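Putative enoyl-CoA hydratase/isomerase (Mycobacterium abscessus, PDB 4MI2) probably isomerises the ring epoxide of phenylacetyl-CoA to an oxepin, as a crotonase-family enzyme of phenylacetate degradation. Local coordinates at residues I21-P26 and K63-G68. Residues are numbered along the deposited sequence; the frame is centred on the assembly and turned at random.
Sequences IVLDRP and KNFCVG
L23, the last residue of strand 18-23, reaches the loop 63-68 through one methyl group. Its CD1 lies 3.5 Å from the carbonyl O of F65 and 4.0 Å from CB of C66, and sits over one face of the F65 ring, 4.4 Å from CZ. CG of L23 stands anti to the carbonyl carbon (chi1 -51°), and the extended second torsion (-176°) carries CD1 to the loop. All three residues are buried. No direct hydrogen bond joins the segments; a water bridges them, donating to O of P26 (3.0 Å) and accepting from N of K63 (3.0 Å). Within the loop, the N-H of G68 donates a hydrogen bond to SG of C66 (3.5 Å, 153° at the hydrogen). N30 ties the two segments further: its OD1 takes the N-H of R25, while its ND2 bonds to O of N64 and more weakly to O of F65. NH1 of R25 forms a salt bridge with OD1 of D70. In this crotonase fold the contact packs the end of strand 18-23 against the loop between its parallel neighbour 55-60 and helix 71-80; in relatives a backbone N-H of this loop contributes to the oxyanion hole for the thioester carbonyl, as is probable here.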
loop_
_atom_site.group_PDB
_atom_site.type_symbol
_atom_site.label_atom_id
_atom_site.label_comp_id
_atom_site.label_asym_id
_atom_site.label_seq_id
_atom_site.Cartn_x
_atom_site.Cartn_y
_atom_site.Cartn_z
ATOM N N ILE B 21 5.237 3.593 -28.985
ATOM C CA ILE B 21 5.615 4.983 -28.753
ATOM C C ILE B 21 7.091 4.995 -28.358
ATOM O O ILE B 21 7.464 4.439 -27.321
ATOM C CB ILE B 21 4.765 5.627 -27.634
ATOM C CG1 ILE B 21 3.268 5.529 -27.970
ATOM C CG2 ILE B 21 5.170 7.090 -27.410
ATOM C CD1 ILE B 21 2.352 6.081 -26.893
ATOM N N VAL B 22 7.940 5.599 -29.190
ATOM C CA VAL B 22 9.374 5.631 -28.916
ATOM C C VAL B 22 9.876 7.060 -28.748
ATOM O O VAL B 22 9.731 7.895 -29.650
ATOM C CB VAL B 22 10.200 4.934 -30.024
ATOM C CG1 VAL B 22 11.666 4.794 -29.597
ATOM C CG2 VAL B 22 9.597 3.572 -30.364
ATOM N N LEU B 23 10.478 7.324 -27.589
ATOM C CA LEU B 23 11.198 8.573 -27.358
ATOM C C LEU B 23 12.475 8.504 -28.191
ATOM O O LEU B 23 13.246 7.556 -28.059
ATOM C CB LEU B 23 11.530 8.744 -25.867
ATOM C CG LEU B 23 10.365 8.582 -24.887
ATOM C CD1 LEU B 23 10.815 8.870 -23.467
ATOM C CD2 LEU B 23 9.194 9.475 -25.264
ATOM N N ASP B 24 12.679 9.491 -29.062
ATOM C CA ASP B 24 13.738 9.430 -30.065
ATOM C C ASP B 24 14.520 10.743 -30.142
ATOM O O ASP B 24 14.662 11.352 -31.196
ATOM C CB ASP B 24 13.127 9.073 -31.422
ATOM C CG ASP B 24 14.139 8.505 -32.410
ATOM O OD1 ASP B 24 15.261 8.107 -32.024
ATOM O OD2 ASP B 24 13.786 8.426 -33.595
ATOM N N ARG B 25 15.029 11.160 -28.992
ATOM C CA ARG B 25 15.944 12.277 -28.895
ATOM C C ARG B 25 17.183 11.785 -28.131
ATOM O O ARG B 25 17.552 12.356 -27.102
ATOM C CB ARG B 25 15.252 13.437 -28.178
ATOM C CG ARG B 25 15.907 14.780 -28.401
ATOM C CD ARG B 25 15.337 15.855 -27.484
ATOM N NE ARG B 25 16.139 17.077 -27.559
ATOM C CZ ARG B 25 16.232 17.997 -26.604
ATOM N NH1 ARG B 25 15.570 17.864 -25.453
ATOM N NH2 ARG B 25 17.000 19.065 -26.799
ATOM N N PRO B 26 17.824 10.705 -28.632
ATOM C CA PRO B 26 18.931 10.066 -27.906
ATOM C C PRO B 26 20.096 11.001 -27.592
ATOM O O PRO B 26 20.756 10.823 -26.576
ATOM C CB PRO B 26 19.390 8.954 -28.856
ATOM C CG PRO B 26 18.890 9.353 -30.206
ATOM C CD PRO B 26 17.600 10.070 -29.942
ATOM N N LYS B 63 20.972 5.277 -24.743
ATOM C CA LYS B 63 21.324 4.657 -23.465
ATOM C C LYS B 63 20.360 4.980 -22.317
ATOM O O LYS B 63 20.289 4.224 -21.357
ATOM C CB LYS B 63 22.755 5.054 -23.050
ATOM N N ASN B 64 19.620 6.080 -22.405
ATOM C CA ASN B 64 18.792 6.519 -21.281
ATOM C C ASN B 64 17.330 6.725 -21.638
ATOM O O ASN B 64 17.013 7.402 -22.618
ATOM C CB ASN B 64 19.380 7.796 -20.690
ATOM C CG ASN B 64 20.793 7.585 -20.149
ATOM O OD1 ASN B 64 21.052 6.635 -19.405
ATOM N ND2 ASN B 64 21.707 8.463 -20.527
ATOM N N PHE B 65 16.438 6.146 -20.836
ATOM C CA PHE B 65 14.998 6.225 -21.096
ATOM C C PHE B 65 14.548 7.684 -21.204
ATOM O O PHE B 65 14.019 8.105 -22.235
ATOM C CB PHE B 65 14.205 5.500 -19.991
ATOM C CG PHE B 65 12.709 5.599 -20.148
ATOM C CD1 PHE B 65 12.036 4.787 -21.047
ATOM C CD2 PHE B 65 11.979 6.511 -19.405
ATOM C CE1 PHE B 65 10.666 4.889 -21.204
ATOM C CE2 PHE B 65 10.612 6.612 -19.549
ATOM C CZ PHE B 65 9.952 5.805 -20.454
ATOM N N CYS B 66 14.757 8.447 -20.133
ATOM C CA CYS B 66 14.320 9.841 -20.090
ATOM C C CYS B 66 14.841 10.548 -18.841
ATOM O O CYS B 66 14.497 10.174 -17.721
ATOM C CB CYS B 66 12.790 9.914 -20.114
ATOM S SG CYS B 66 12.131 11.595 -20.170
ATOM N N VAL B 67 15.652 11.584 -19.042
ATOM C CA VAL B 67 16.193 12.351 -17.927
ATOM C C VAL B 67 15.262 13.459 -17.448
ATOM O O VAL B 67 15.635 14.223 -16.565
ATOM C CB VAL B 67 17.600 12.944 -18.211
ATOM C CG1 VAL B 67 18.599 11.828 -18.476
ATOM C CG2 VAL B 67 17.578 13.973 -19.348
ATOM N N GLY B 68 14.053 13.546 -18.008
ATOM C CA GLY B 68 13.070 14.537 -17.568
ATOM C C GLY B 68 13.145 15.834 -18.354
ATOM O O GLY B 68 13.600 15.848 -19.500
HETATM O O HOH W 1 21.588 8.045 -25.767
#